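Local coordinates for protein possible thiamine biosynthesis enzyme (Candida albicans, PDB 2X7Q) that is of unknown function but has the periplasmic binding protein fold of the SsuA/TauA family and may take part in thiamine biosynthesis, at residues H89-Y94 and V205-D210; L17-I22 and I69-T74. The protein carries 1 engineered substitution. All blocks are in the same frame, centred on the assembly; numbering follows the deposited sequence.

Interaction 1 (H89-Y94 and V205-D210); sequences HVLDTY and VATSSD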
loop_
_atom_site.group_PDB
_atom_site.type_symbol
_atom_site.label_atom_id
_atom_site.label_comp_id
_atom_site.label_asym_id
_atom_site.label_seq_id
_atom_site.Cartn_x
_atom_site.Cartn_y
_atom_site.Cartn_z
ATOM N N HIS A 89 3.658 -8.348 -11.766
ATOM C CA HIS A 89 2.382 -8.143 -12.442
ATOM C C HIS A 89 1.305 -7.616 -11.500
ATOM O O HIS A 89 1.041 -8.203 -10.450
ATOM C CB HIS A 89 1.908 -9.445 -13.094
ATOM C CG HIS A 89 2.689 -9.833 -14.309
ATOM N ND1 HIS A 89 3.899 -10.492 -14.240
ATOM C CD2 HIS A 89 2.431 -9.664 -15.628
ATOM C CE1 HIS A 89 4.351 -10.708 -15.460
ATOM N NE2 HIS A 89 3.480 -10.214 -16.323
ATOM N N VAL A 90 0.687 -6.503 -11.885
ATOM C CA VAL A 90 -0.445 -5.961 -11.145
ATOM C C VAL A 90 -1.740 -6.556 -11.687
ATOM O O VAL A 90 -2.156 -6.243 -12.804
ATOM C CB VAL A 90 -0.509 -4.425 -11.244
ATOM C CG1 VAL A 90 -1.739 -3.897 -10.519
ATOM C CG2 VAL A 90 0.759 -3.803 -10.677
ATOM N N LEU A 91 -2.373 -7.409 -10.889
ATOM C CA LEU A 91 -3.543 -8.157 -11.335
ATOM C C LEU A 91 -4.843 -7.365 -11.229
ATOM O O LEU A 91 -5.619 -7.303 -12.183
ATOM C CB LEU A 91 -3.665 -9.465 -10.550
ATOM C CG LEU A 91 -2.487 -10.431 -10.681
ATOM C CD1 LEU A 91 -2.687 -11.641 -9.787
ATOM C CD2 LEU A 91 -2.303 -10.852 -12.128
ATOM N N ASP A 92 -5.082 -6.768 -10.065
ATOM C CA ASP A 92 -6.330 -6.052 -9.827
ATOM C C ASP A 92 -6.189 -5.049 -8.685
ATOM O O ASP A 92 -5.154 -4.988 -8.024
ATOM C CB ASP A 92 -7.455 -7.046 -9.523
ATOM C CG ASP A 92 -8.814 -6.547 -9.974
ATOM O OD1 ASP A 92 -9.716 -7.386 -10.184
ATOM O OD2 ASP A 92 -8.981 -5.320 -10.131
ATOM N N THR A 93 -7.238 -4.262 -8.463
ATOM C CA THR A 93 -7.247 -3.270 -7.395
ATOM C C THR A 93 -7.880 -3.835 -6.127
ATOM O O THR A 93 -8.960 -4.423 -6.173
ATOM C CB THR A 93 -8.020 -2.007 -7.813
ATOM O OG1 THR A 93 -7.440 -1.461 -9.003
ATOM C CG2 THR A 93 -7.979 -0.964 -6.707
ATOM N N TYR A 94 -7.202 -3.653 -4.998
ATOM C CA TYR A 94 -7.696 -4.132 -3.713
ATOM C C TYR A 94 -8.465 -3.037 -2.981
ATOM O O TYR A 94 -9.535 -3.280 -2.419
ATOM C CB TYR A 94 -6.531 -4.628 -2.853
ATOM C CG TYR A 94 -6.938 -5.112 -1.480
ATOM C CD1 TYR A 94 -7.694 -6.265 -1.325
ATOM C CD2 TYR A 94 -6.555 -4.422 -0.337
ATOM C CE1 TYR A 94 -8.065 -6.715 -0.073
ATOM C CE2 TYR A 94 -6.920 -4.862 0.920
ATOM C CZ TYR A 94 -7.675 -6.010 1.045
ATOM O OH TYR A 94 -8.040 -6.454 2.292
ATOM N N VAL A 205 -3.427 -5.891 -6.036
ATOM C CA VAL A 205 -2.979 -7.265 -5.856
ATOM C C VAL A 205 -1.923 -7.595 -6.907
ATOM O O VAL A 205 -2.189 -7.515 -8.106
ATOM C CB VAL A 205 -4.147 -8.261 -5.977
ATOM C CG1 VAL A 205 -3.645 -9.691 -5.844
ATOM C CG2 VAL A 205 -5.208 -7.961 -4.929
ATOM N N ALA A 206 -0.725 -7.957 -6.458
ATOM C CA ALA A 206 0.371 -8.232 -7.382
ATOM C C ALA A 206 0.882 -9.664 -7.274
ATOM O O ALA A 206 0.690 -10.332 -6.254
ATOM C CB ALA A 206 1.507 -7.241 -7.172
ATOM N N THR A 207 1.541 -10.122 -8.334
ATOM C CA THR A 207 2.117 -11.459 -8.368
ATOM C C THR A 207 3.392 -11.453 -9.203
ATOM O O THR A 207 3.754 -10.432 -9.787
ATOM C CB THR A 207 1.130 -12.484 -8.956
ATOM O OG1 THR A 207 1.662 -13.806 -8.810
ATOM C CG2 THR A 207 0.879 -12.199 -10.429
ATOM N N SER A 208 4.071 -12.593 -9.256
ATOM C CA SER A 208 5.292 -12.722 -10.038
ATOM C C SER A 208 5.011 -13.444 -11.349
ATOM O O SER A 208 3.953 -14.050 -11.517
ATOM C CB SER A 208 6.352 -13.479 -9.244
ATOM O OG SER A 208 5.941 -14.808 -8.985
ATOM N N SER A 209 5.960 -13.368 -12.278
ATOM C CA SER A 209 5.824 -14.042 -13.562
ATOM C C SER A 209 5.766 -15.553 -13.368
ATOM O O SER A 209 5.074 -16.258 -14.104
ATOM C CB SER A 209 6.981 -13.670 -14.494
ATOM O OG SER A 209 6.941 -12.297 -14.838
ATOM N N ASP A 210 6.500 -16.042 -12.373
ATOM C CA ASP A 210 6.506 -17.463 -12.052
ATOM C C ASP A 210 5.115 -17.942 -11.648
ATOM O O ASP A 210 4.551 -18.843 -12.268
ATOM C CB ASP A 210 7.500 -17.750 -10.923
ATOM C CG ASP A 210 8.941 -17.564 -11.350
ATOM O OD1 ASP A 210 9.651 -18.581 -11.495
ATOM O OD2 ASP A 210 9.360 -16.404 -11.547
#
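Four backbone hydrogen bonds join His89-Asp92 to Val205-Thr207 as antiparallel strands. His89 and Thr207 form a hydrogen-bonded pair, with His89 N to Thr207 O and Thr207 N to His89 O both 2.9 Å. Next, in the non-hydrogen-bonded pair Val90 and Ala206, Ala206 CA makes a 3.1 Å CA-H...O contact with His89 O. The register then slips: Leu91 N gives a 2.8 Å bond to Val205 O, while Val205 N bonds Asp92 O. The bulge puts the Leu91 side chain beside Thr207, where, with CG anti to the carbonyl carbon (chi1 -60°) and the chain extended beyond it (chi2 176°), its CD1 lies 3.7 Å from Thr207 CG2. At the other end, Ser209 OG, hydrogen-bonded to Asn87 OD1, makes an edge contact in the plane of the His89 ring, 3.1 Å from its carbon CE1.

Further out, Thr207 OG1 is hydrogen-bonded to Asp68 O, and helix 216-235 packs through Ile219 on Leu91 and Thr207. Phe77 of helix 74-82 packs on Val90 and Ala206, on the face of the sheet opposite Thr207. Ser208, bonding Ser211 N through OG, N-caps helix 209-214. Leu91 and Asp92 opposite Val205 make a classic beta bulge in a five-stranded mixed sheet of the periplasmic binding protein fold.

Interaction 2 (L17-I22 and I69-T74); sequences LKVAYI and IAIGLT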
loop_
_atom_site.group_PDB
_atom_site.type_symbol
_atom_site.label_atom_id
_atom_site.label_comp_id
_atom_site.label_asym_id
_atom_site.label_seq_id
_atom_site.Cartn_x
_atom_site.Cartn_y
_atom_site.Cartn_z
ATOM N N LEU A 17 -0.851 -21.559 -1.930
ATOM C CA LEU A 17 -0.608 -20.170 -2.284
ATOM C C LEU A 17 -0.110 -19.371 -1.083
ATOM O O LEU A 17 -0.828 -19.208 -0.095
ATOM C CB LEU A 17 -1.891 -19.546 -2.832
ATOM C CG LEU A 17 -1.743 -18.418 -3.849
ATOM C CD1 LEU A 17 -1.049 -18.928 -5.098
ATOM C CD2 LEU A 17 -3.108 -17.847 -4.189
ATOM N N LYS A 18 1.122 -18.878 -1.173
ATOM C CA LYS A 18 1.693 -18.052 -0.116
ATOM C C LYS A 18 1.408 -16.578 -0.388
ATOM O O LYS A 18 1.928 -16.001 -1.344
ATOM C CB LYS A 18 3.201 -18.289 -0.002
ATOM C CG LYS A 18 3.581 -19.727 0.303
ATOM C CD LYS A 18 5.074 -19.873 0.554
ATOM C CE LYS A 18 5.504 -19.128 1.804
ATOM N NZ LYS A 18 6.966 -19.248 2.055
ATOM N N VAL A 19 0.576 -15.974 0.454
ATOM C CA VAL A 19 0.157 -14.591 0.253
ATOM C C VAL A 19 0.776 -13.650 1.286
ATOM O O VAL A 19 0.546 -13.788 2.489
ATOM C CB VAL A 19 -1.376 -14.462 0.305
ATOM C CG1 VAL A 19 -1.796 -13.014 0.123
ATOM C CG2 VAL A 19 -2.021 -15.347 -0.752
ATOM N N ALA A 20 1.564 -12.692 0.805
ATOM C CA ALA A 20 2.186 -11.698 1.674
ATOM C C ALA A 20 1.278 -10.484 1.837
ATOM O O ALA A 20 0.800 -9.929 0.850
ATOM C CB ALA A 20 3.530 -11.279 1.125
ATOM N N TYR A 21 1.039 -10.084 3.082
ATOM C CA TYR A 21 0.173 -8.946 3.372
ATOM C C TYR A 21 0.778 -8.049 4.449
ATOM O O TYR A 21 1.709 -8.445 5.154
ATOM C CB TYR A 21 -1.203 -9.430 3.830
ATOM C CG TYR A 21 -1.218 -9.948 5.253
ATOM C CD1 TYR A 21 -1.640 -9.139 6.302
ATOM C CD2 TYR A 21 -0.810 -11.241 5.547
ATOM C CE1 TYR A 21 -1.657 -9.608 7.604
ATOM C CE2 TYR A 21 -0.824 -11.718 6.842
ATOM C CZ TYR A 21 -1.247 -10.899 7.867
ATOM O OH TYR A 21 -1.258 -11.380 9.157
ATOM N N ILE A 22 0.234 -6.845 4.578
ATOM C CA ILE A 22 0.674 -5.915 5.609
ATOM C C ILE A 22 -0.387 -5.805 6.698
ATOM O O ILE A 22 -1.531 -5.454 6.420
ATOM C CB ILE A 22 0.962 -4.521 5.027
ATOM C CG1 ILE A 22 1.954 -4.628 3.868
ATOM C CG2 ILE A 22 1.488 -3.589 6.110
ATOM C CD1 ILE A 22 2.213 -3.319 3.162
ATOM N N ILE A 69 1.701 -14.194 -4.007
ATOM C CA ILE A 69 0.905 -12.979 -4.136
ATOM C C ILE A 69 1.266 -11.957 -3.058
ATOM O O ILE A 69 1.618 -12.325 -1.934
ATOM C CB ILE A 69 -0.609 -13.290 -4.060
ATOM C CG1 ILE A 69 -1.006 -14.277 -5.159
ATOM C CG2 ILE A 69 -1.429 -12.016 -4.165
ATOM C CD1 ILE A 69 -2.488 -14.583 -5.202
ATOM N N ALA A 70 1.179 -10.675 -3.407
ATOM C CA ALA A 70 1.448 -9.597 -2.459
ATOM C C ALA A 70 0.378 -8.513 -2.540
ATOM O O ALA A 70 0.017 -8.075 -3.630
ATOM C CB ALA A 70 2.827 -9.008 -2.695
ATOM N N ILE A 71 -0.131 -8.096 -1.384
ATOM C CA ILE A 71 -1.110 -7.014 -1.317
ATOM C C ILE A 71 -0.444 -5.762 -0.751
ATOM O O ILE A 71 -0.275 -5.639 0.464
ATOM C CB ILE A 71 -2.301 -7.385 -0.410
ATOM C CG1 ILE A 71 -2.788 -8.807 -0.704
ATOM C CG2 ILE A 71 -3.434 -6.378 -0.569
ATOM C CD1 ILE A 71 -3.874 -8.882 -1.757
ATOM N N GLY A 72 -0.068 -4.831 -1.626
ATOM C CA GLY A 72 0.654 -3.646 -1.196
ATOM C C GLY A 72 0.212 -2.361 -1.868
ATOM O O GLY A 72 -0.763 -2.342 -2.621
ATOM N N LEU A 73 0.933 -1.278 -1.593
ATOM C CA LEU A 73 0.594 0.029 -2.144
ATOM C C LEU A 73 0.789 0.074 -3.658
ATOM O O LEU A 73 1.721 -0.524 -4.194
ATOM C CB LEU A 73 1.409 1.133 -1.465
ATOM C CG LEU A 73 1.224 1.265 0.050
ATOM C CD1 LEU A 73 2.141 2.338 0.620
ATOM C CD2 LEU A 73 -0.228 1.559 0.395
ATOM N N THR A 74 -0.101 0.791 -4.338
ATOM C CA THR A 74 -0.087 0.871 -5.793
ATOM C C THR A 74 1.219 1.431 -6.349
ATOM O O THR A 74 1.847 0.805 -7.199
ATOM C CB THR A 74 -1.262 1.723 -6.316
ATOM O OG1 THR A 74 -2.503 1.146 -5.886
ATOM C CG2 THR A 74 -1.241 1.793 -7.833
HETATM O O HOH W 1 -1.895 -6.344 2.589
#
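Val19 and Ile69 stand side by side and point the same way from neighbouring parallel strands, Val19 CG2 lying 4.1 Å from Ile69 CB. Leu17 reaches the same isoleucine at its far end: its CD2 comes to 3.5 Å from Ile69 CD1, tighter than usual for two methyl carbons, and the two side chains cross at a slant. The torsions explain how they meet, since Ile69 carries CG1 beside its backbone N (chi1 -58°) and runs extended through chi2 (-177°), which sends CD1 toward Leu17. Val19 CG1 also approaches Ile71 CG1, more loosely at 4.4 Å. Phe222 of helix 216-235 packs on Leu17, Val19 and Ile69. The opposite face carries the small pair Ala20 and Ala70, whose CB atoms are 4.5 Å apart.

Backbone bonds fix this register. Ile69 N donates to Lys18 O, Ala20 N to Ile69 O at 2.8 Å, and Ile71 N to Ala20 O at 3.0 Å, so Ala20 is gripped through both its N and its O. The two strand axes diverge by 17°, and past Ala20 a water takes over, accepting from Ile22 N and donating to Ile71 O at 2.8 Å. The register is thus set by three peptide bonds, while the side chains meet by apolar contact alone; the water satisfies Ile22 N and Ile71 O where the strands no longer bond directly.

In the fold
Interactions 1 and 2 belong to one mixed sheet, ordered 46-50, 17-21, 69-73, 203-208, 88-95, and their centres are 9 Å apart. The seam between them joins strands 69-73 and 203-208: Ala206 O lies 2.9 Å from Ala70 N, a probable hydrogen bond. On the face toward helix 216-235, Val205 CG1 meets Ile69 CG2 and Val205 CG2 meets Ile71 CD1, both at 3.6 Å, so the hydrophobic layer is continuous from one contact to the other. A bound calcium ion lies about 7 Å from the Ser208 side chain, too far for coordination, and the Lys18 side chain is about 14 Å from a bound calcium ion.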